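Local structure of attachment invasion locus protein (Yersinia pestis, 3QRA) at residues E4-I9 / K33-F38; S115-A120 / E137-D142. The protein promotes adhesion to and invasion of eukaryotic host cells by the bacterium, as an outer-membrane beta-barrel protein, by an unknown mechanism. All coordinates share one frame; numbering follows the deposited sequence.

Contact 1. Residues E4-I9 / K33-F38. With C8E ((hydroxyethyloxy)tri(ethyloxy)octane), chain B.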
loop_
_atom_site.group_PDB
_atom_site.type_symbol
_atom_site.label_atom_id
_atom_site.label_comp_id
_atom_site.label_asym_id
_atom_site.label_seq_id
_atom_site.Cartn_x
_atom_site.Cartn_y
_atom_site.Cartn_z
ATOM N N GLU A 4 16.292 12.844 -11.067
ATOM C CA GLU A 4 16.114 11.403 -11.296
ATOM C C GLU A 4 14.778 10.881 -10.816
ATOM O O GLU A 4 14.289 11.272 -9.750
ATOM C CB GLU A 4 17.259 10.594 -10.680
ATOM C CG GLU A 4 18.597 10.813 -11.398
ATOM C CD GLU A 4 19.724 9.971 -10.829
ATOM O OE1 GLU A 4 19.600 9.478 -9.686
ATOM O OE2 GLU A 4 20.741 9.807 -11.527
ATOM N N SER A 5 14.213 9.973 -11.616
ATOM C CA SER A 5 12.951 9.312 -11.318
ATOM C C SER A 5 13.219 7.865 -10.923
ATOM O O SER A 5 14.130 7.227 -11.462
ATOM C CB SER A 5 12.059 9.300 -12.571
ATOM O OG SER A 5 11.747 10.610 -13.008
ATOM N N SER A 6 12.403 7.346 -10.013
ATOM C CA SER A 6 12.427 5.927 -9.673
ATOM C C SER A 6 11.025 5.358 -9.835
ATOM O O SER A 6 10.057 5.933 -9.369
ATOM C CB SER A 6 12.885 5.729 -8.227
ATOM O OG SER A 6 14.154 6.335 -8.000
ATOM N N ILE A 7 10.918 4.229 -10.513
ATOM C CA ILE A 7 9.624 3.594 -10.671
ATOM C C ILE A 7 9.770 2.167 -10.171
ATOM O O ILE A 7 10.742 1.472 -10.515
ATOM C CB ILE A 7 9.158 3.631 -12.157
ATOM C CG1 ILE A 7 7.809 2.929 -12.339
ATOM C CG2 ILE A 7 10.215 3.023 -13.083
ATOM C CD1 ILE A 7 6.671 3.613 -11.614
ATOM N N SER A 8 8.819 1.745 -9.346
ATOM C CA SER A 8 8.842 0.388 -8.817
ATOM C C SER A 8 7.467 -0.263 -8.783
ATOM O O SER A 8 6.440 0.418 -8.645
ATOM C CB SER A 8 9.468 0.347 -7.418
ATOM O OG SER A 8 8.790 1.196 -6.493
ATOM N N ILE A 9 7.472 -1.590 -8.909
ATOM C CA ILE A 9 6.270 -2.378 -8.691
ATOM C C ILE A 9 6.573 -3.395 -7.605
ATOM O O ILE A 9 7.704 -3.869 -7.483
ATOM C CB ILE A 9 5.765 -3.087 -9.990
ATOM C CG1 ILE A 9 4.344 -3.618 -9.787
ATOM C CG2 ILE A 9 6.718 -4.208 -10.429
ATOM C CD1 ILE A 9 3.680 -4.107 -11.077
ATOM N N LYS A 33 5.016 2.543 -7.070
ATOM C CA LYS A 33 5.519 3.801 -6.504
ATOM C C LYS A 33 6.331 4.547 -7.542
ATOM O O LYS A 33 7.037 3.928 -8.349
ATOM C CB LYS A 33 6.347 3.572 -5.230
ATOM C CG LYS A 33 5.528 3.078 -4.032
ATOM C CD LYS A 33 6.136 3.638 -2.717
ATOM C CE LYS A 33 5.389 3.120 -1.484
ATOM N NZ LYS A 33 5.691 1.680 -1.211
ATOM N N TYR A 34 6.217 5.874 -7.518
ATOM C CA TYR A 34 6.957 6.731 -8.435
ATOM C C TYR A 34 7.604 7.844 -7.623
ATOM O O TYR A 34 6.926 8.536 -6.873
ATOM C CB TYR A 34 6.046 7.337 -9.500
ATOM C CG TYR A 34 6.748 8.433 -10.286
ATOM C CD1 TYR A 34 7.647 8.126 -11.289
ATOM C CD2 TYR A 34 6.541 9.770 -9.978
ATOM C CE1 TYR A 34 8.305 9.132 -11.996
ATOM C CE2 TYR A 34 7.191 10.778 -10.675
ATOM C CZ TYR A 34 8.069 10.455 -11.676
ATOM O OH TYR A 34 8.713 11.471 -12.353
ATOM N N ARG A 35 8.913 7.993 -7.771
ATOM C CA ARG A 35 9.681 8.969 -7.005
ATOM C C ARG A 35 10.353 9.933 -7.949
ATOM O O ARG A 35 10.807 9.545 -9.029
ATOM C CB ARG A 35 10.757 8.263 -6.173
ATOM C CG ARG A 35 11.691 9.214 -5.415
ATOM C CD ARG A 35 12.787 8.412 -4.729
ATOM N NE ARG A 35 13.790 9.247 -4.062
ATOM C CZ ARG A 35 14.823 8.741 -3.402
ATOM N NH1 ARG A 35 14.962 7.424 -3.350
ATOM N NH2 ARG A 35 15.709 9.538 -2.791
ATOM N N TYR A 36 10.409 11.200 -7.557
ATOM C CA TYR A 36 11.148 12.182 -8.327
ATOM C C TYR A 36 11.978 13.008 -7.360
ATOM O O TYR A 36 11.467 13.512 -6.366
ATOM C CB TYR A 36 10.218 13.089 -9.132
ATOM C CG TYR A 36 10.981 14.034 -10.047
ATOM C CD1 TYR A 36 11.341 13.638 -11.335
ATOM C CD2 TYR A 36 11.362 15.299 -9.623
ATOM C CE1 TYR A 36 12.035 14.469 -12.172
ATOM C CE2 TYR A 36 12.078 16.157 -10.478
ATOM C CZ TYR A 36 12.403 15.724 -11.750
ATOM O OH TYR A 36 13.097 16.527 -12.631
ATOM N N GLU A 37 13.248 13.126 -7.649
ATOM C CA GLU A 37 14.173 13.841 -6.810
ATOM C C GLU A 37 14.388 15.261 -7.374
ATOM O O GLU A 37 14.863 15.393 -8.440
ATOM C CB GLU A 37 15.485 13.080 -6.682
ATOM C CG GLU A 37 15.401 11.808 -5.883
ATOM C CD GLU A 37 16.638 10.977 -5.879
ATOM O OE1 GLU A 37 17.634 11.366 -5.303
ATOM O OE2 GLU A 37 16.607 9.909 -6.455
ATOM N N PHE A 38 13.968 16.268 -6.630
ATOM C CA PHE A 38 14.038 17.677 -6.991
ATOM C C PHE A 38 15.429 18.219 -6.863
ATOM O O PHE A 38 15.770 19.143 -7.513
ATOM C CB PHE A 38 13.273 18.524 -6.014
ATOM C CG PHE A 38 11.907 18.220 -5.945
ATOM C CD1 PHE A 38 11.146 18.307 -7.055
ATOM C CD2 PHE A 38 11.347 17.833 -4.776
ATOM C CE1 PHE A 38 9.844 18.003 -6.998
ATOM C CE2 PHE A 38 10.054 17.569 -4.718
ATOM C CZ PHE A 38 9.295 17.634 -5.825
HETATM C C1 C8E B . 5.867 -1.182 -13.829
HETATM C C2 C8E B . 7.289 -0.691 -13.581
HETATM C C3 C8E B . 8.057 -1.651 -12.678
HETATM C C4 C8E B . 9.404 -2.034 -13.280
HETATM C C5 C8E B . 9.534 -3.549 -13.435
HETATM C C6 C8E B . 10.496 -4.090 -12.384
HETATM C C7 C8E B . 10.257 -5.571 -12.106
HETATM C C8 C8E B . 10.667 -5.937 -10.684
HETATM O O9 C8E B . 9.617 -6.678 -10.102
HETATM C C10 C8E B . 9.910 -7.188 -8.819
HETATM C C11 C8E B . 8.720 -6.833 -7.942
HETATM O O12 C8E B . 8.864 -7.417 -6.668
HETATM C C13 C8E B . 10.000 -6.934 -6.013
HETATM C C14 C8E B . 10.494 -7.952 -5.005
HETATM O O15 C8E B . 11.421 -7.302 -4.162
HETATM C C16 C8E B . 12.714 -7.256 -4.728
HETATM C C17 C8E B . 13.243 -8.662 -4.969
HETATM O O HOH W 1 14.514 8.966 -7.918
HETATM O O HOH W 2 9.808 3.861 -6.779
#
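Ser5 and Tyr34 meet on the outer face of an antiparallel beta hairpin, the first of the eight-stranded outer-membrane barrel. The two belong to neighbouring pairs, Ser5 facing Tyr36 and Ile7 facing Tyr34, and Tyr34 bridges the offset: with CG anti to the backbone N (chi1 169°), its ring leans along the sheet until Tyr34 OH lies 3.2 Å from Ser5 OG. Ser5 OG also sits at the edge of the Tyr36 ring, near its plane, 3.5 Å from Tyr36 CD1. Further along this face the Ile7 branch ending in CD1 bends across the hairpin onto Lys33 O, while Ile7 CG1 meets the alkyl chain of a bound detergent, as expected of a surface that faces lipid.

Ser6, Ser8, Lys33 and Arg35 turn to the barrel interior. Ser6 and Arg35 touch through their CB atoms, and their backbones exchange two hydrogen bonds, Arg35 N reaching Ser6 O at 2.8 Å. Beyond them the extended Arg35 chain carries its guanidinium to Ser87 and Gln123, and the carboxylates of Glu4 and Glu37 share both Arg156 and the amino nitrogen of Met1, which probably offsets the closeness of their like charges. One water links the two strands here, 2.7 Å from Ser6 OG and donating to Glu37 OE2 at 2.7 Å.

Contact 2. Residues S115-A120 / E137-D142. With C8E ((hydroxyethyloxy)tri(ethyloxy)octane), chain C; C8E ((hydroxyethyloxy)tri(ethyloxy)octane), chain D; C8E ((hydroxyethyloxy)tri(ethyloxy)octane), chain H.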
loop_
_atom_site.group_PDB
_atom_site.type_symbol
_atom_site.label_atom_id
_atom_site.label_comp_id
_atom_site.label_asym_id
_atom_site.label_seq_id
_atom_site.Cartn_x
_atom_site.Cartn_y
_atom_site.Cartn_z
ATOM N N SER A 115 -11.059 6.889 4.100
ATOM C CA SER A 115 -10.490 7.587 5.234
ATOM C C SER A 115 -9.071 7.975 4.890
ATOM O O SER A 115 -8.594 7.684 3.791
ATOM C CB SER A 115 -10.505 6.695 6.479
ATOM O OG SER A 115 -10.222 7.448 7.650
ATOM N N LEU A 116 -8.396 8.633 5.821
ATOM C CA LEU A 116 -6.980 8.944 5.627
ATOM C C LEU A 116 -6.152 7.659 5.623
ATOM O O LEU A 116 -6.480 6.682 6.316
ATOM C CB LEU A 116 -6.487 9.861 6.742
ATOM C CG LEU A 116 -7.051 11.283 6.721
ATOM C CD1 LEU A 116 -6.655 12.030 7.997
ATOM C CD2 LEU A 116 -6.562 12.021 5.466
ATOM N N ALA A 117 -5.085 7.660 4.831
ATOM C CA ALA A 117 -4.084 6.603 4.903
ATOM C C ALA A 117 -2.730 7.239 5.201
ATOM O O ALA A 117 -2.434 8.332 4.716
ATOM C CB ALA A 117 -4.029 5.828 3.602
ATOM N N TYR A 118 -1.911 6.547 5.981
ATOM C CA TYR A 118 -0.632 7.091 6.431
ATOM C C TYR A 118 0.431 6.055 6.153
ATOM O O TYR A 118 0.215 4.890 6.406
ATOM C CB TYR A 118 -0.655 7.312 7.937
ATOM C CG TYR A 118 -1.875 8.015 8.472
ATOM C CD1 TYR A 118 -1.890 9.392 8.625
ATOM C CD2 TYR A 118 -3.006 7.301 8.853
ATOM C CE1 TYR A 118 -3.000 10.043 9.150
ATOM C CE2 TYR A 118 -4.126 7.946 9.371
ATOM C CZ TYR A 118 -4.113 9.315 9.511
ATOM O OH TYR A 118 -5.213 9.973 10.022
ATOM N N GLY A 119 1.597 6.463 5.675
ATOM C CA GLY A 119 2.631 5.495 5.370
ATOM C C GLY A 119 4.034 5.962 5.700
ATOM O O GLY A 119 4.282 7.143 5.932
ATOM N N ALA A 120 4.954 5.014 5.746
ATOM C CA ALA A 120 6.355 5.336 5.952
ATOM C C ALA A 120 7.155 4.220 5.307
ATOM O O ALA A 120 6.760 3.049 5.357
ATOM C CB ALA A 120 6.676 5.441 7.449
ATOM N N GLU A 137 1.789 0.942 5.536
ATOM C CA GLU A 137 0.695 1.884 5.444
ATOM C C GLU A 137 -0.397 1.485 6.422
ATOM O O GLU A 137 -0.622 0.315 6.637
ATOM C CB GLU A 137 0.142 1.836 4.029
ATOM C CG GLU A 137 -1.042 2.728 3.765
ATOM C CD GLU A 137 -1.342 2.738 2.285
ATOM O OE1 GLU A 137 -0.521 3.314 1.537
ATOM O OE2 GLU A 137 -2.357 2.131 1.871
ATOM N N TYR A 138 -1.083 2.468 6.987
ATOM C CA TYR A 138 -2.169 2.235 7.936
ATOM C C TYR A 138 -3.369 3.092 7.558
ATOM O O TYR A 138 -3.220 4.258 7.184
ATOM C CB TYR A 138 -1.714 2.597 9.348
ATOM C CG TYR A 138 -2.809 2.524 10.384
ATOM C CD1 TYR A 138 -3.211 1.299 10.916
ATOM C CD2 TYR A 138 -3.434 3.683 10.845
ATOM C CE1 TYR A 138 -4.222 1.235 11.890
ATOM C CE2 TYR A 138 -4.437 3.627 11.812
ATOM C CZ TYR A 138 -4.827 2.407 12.320
ATOM O OH TYR A 138 -5.814 2.366 13.282
ATOM N N SER A 139 -4.559 2.508 7.615
ATOM C CA SER A 139 -5.771 3.297 7.431
ATOM C C SER A 139 -6.851 2.754 8.349
ATOM O O SER A 139 -7.043 1.541 8.435
ATOM C CB SER A 139 -6.232 3.262 5.969
ATOM O OG SER A 139 -7.394 4.053 5.759
ATOM N N LYS A 140 -7.541 3.646 9.055
ATOM C CA LYS A 140 -8.675 3.234 9.867
ATOM C C LYS A 140 -9.979 3.666 9.207
ATOM O O LYS A 140 -10.224 4.856 8.998
ATOM C CB LYS A 140 -8.592 3.773 11.305
ATOM C CG LYS A 140 -9.651 3.149 12.218
ATOM C CD LYS A 140 -9.371 3.391 13.694
ATOM C CE LYS A 140 -10.384 2.649 14.561
ATOM N NZ LYS A 140 -10.065 2.780 16.002
ATOM N N LEU A 141 -10.796 2.678 8.863
ATOM C CA LEU A 141 -12.055 2.886 8.167
ATOM C C LEU A 141 -13.186 2.599 9.139
ATOM O O LEU A 141 -13.643 1.458 9.262
ATOM C CB LEU A 141 -12.140 1.958 6.948
ATOM C CG LEU A 141 -10.950 1.988 5.979
ATOM C CD1 LEU A 141 -11.079 0.870 4.942
ATOM C CD2 LEU A 141 -10.821 3.352 5.297
ATOM N N ASP A 142 -13.625 3.645 9.834
ATOM C CA ASP A 142 -14.525 3.499 10.971
ATOM C C ASP A 142 -13.927 2.516 11.973
ATOM O O ASP A 142 -12.885 2.789 12.552
ATOM C CB ASP A 142 -15.927 3.074 10.528
ATOM C CG ASP A 142 -16.645 4.163 9.747
ATOM O OD1 ASP A 142 -16.380 5.358 9.997
ATOM O OD2 ASP A 142 -17.474 3.821 8.879
HETATM C C1 C8E C . -5.684 9.245 14.743
HETATM C C2 C8E C . -4.509 8.280 14.637
HETATM C C3 C8E C . -3.837 8.337 13.270
HETATM C C4 C8E C . -2.343 8.063 13.405
HETATM C C5 C8E C . -1.888 6.875 12.565
HETATM C C6 C8E C . -0.470 7.092 12.046
HETATM C C7 C8E C . 0.099 5.826 11.418
HETATM C C8 C8E C . 1.508 6.051 10.881
HETATM O O9 C8E C . 2.127 4.818 10.580
HETATM C C10 C8E C . 2.734 4.813 9.304
HETATM C C1 C8E D . -14.204 -2.368 4.742
HETATM C C2 C8E D . -15.333 -1.353 4.590
HETATM C C3 C8E D . -15.331 -0.362 5.748
HETATM C C4 C8E D . -16.433 -0.653 6.760
HETATM C C5 C8E D . -16.675 0.571 7.637
HETATM C C6 C8E D . -18.159 0.774 7.922
HETATM C C7 C8E D . -18.803 1.737 6.931
HETATM C C8 C8E D . -20.320 1.576 6.937
HETATM C C1 C8E H . 10.319 -0.618 5.778
HETATM C C2 C8E H . 9.112 -0.031 6.499
HETATM C C3 C8E H . 9.535 0.956 7.581
HETATM C C4 C8E H . 8.401 1.919 7.923
HETATM C C5 C8E H . 8.100 1.929 9.420
HETATM C C6 C8E H . 6.642 1.586 9.711
HETATM C C7 C8E H . 6.499 0.982 11.104
HETATM C C8 C8E H . 5.059 0.580 11.400
HETATM O O9 C8E H . 5.047 -0.578 12.208
HETATM O O HOH W 3 -7.634 6.466 8.780
#
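Both serines that fasten this contact hold OG anti to the backbone N, Ser115 with chi1 -168° and Ser139 with chi1 -178°, and each hydroxyl is thereby carried across to a main-chain carbonyl of the other strand. Ser115 OG donates to Lys140 O at 2.9 Å. In the reverse sense Ser139 OG donates to Leu116 O at 2.8 Å, but approaches from above the carbonyl plane, 41° out of it. The same carbonyl accepts a second bond from a water, 2.7 Å from Leu116 O, which in turn accepts a hydrogen bond from Lys140 N. The water thus spans a gap where Leu116 O and Lys140 N stand 4.2 Å apart, and side chains and solvent take over the joining of the strands. Leu141 CD2 packs against Ser115 CB beside this site.

The two strands form an antiparallel hairpin in the wall of the outer-membrane barrel, and regular pairing resumes at Tyr118 and Tyr138, whose backbones exchange two hydrogen bonds. Their rings share the outer face. Tyr118 CD2 comes to the edge of the Tyr138 ring, 4.2 Å from Tyr138 CD2, and Tyr138 O in turn lies at the edge of the Tyr118 ring. A detergent alkyl chain runs over one face of Tyr118 and also touches Tyr138, consistent with an aromatic surface embedded among lipid tails. On the inner face Ala117 touches Ser139 through their CB atoms, and the strands come close at the non-hydrogen-bonded pair of Gly119 and Glu137, their CA atoms 4.1 Å apart. The Glu137 chain extends into the barrel interior, where Glu137 OE2 is hydrogen-bonded to Ser73 OG and Tyr71 OH.

In the fold
From the N terminus, the chain runs up strand 5-18 and returns along strand 28-37, where contact 1 closes the first hairpin near the end of the barrel that holds both termini. Strands 42-53, 66-81 and 86-102 follow before contact 2 closes a later hairpin, between strands 108-124 and 130-141. The contacts are in series, neither enclosing nor crossing the other, with centres about 22 Å apart. Strand 144-156 then pairs with strand 130-141 on one side and strand 5-18 on the other, completing the cylinder. The two hairpins also meet through the interior, where Lys33 of strand 28-37 forms a salt bridge with Asp133 of strand 130-141.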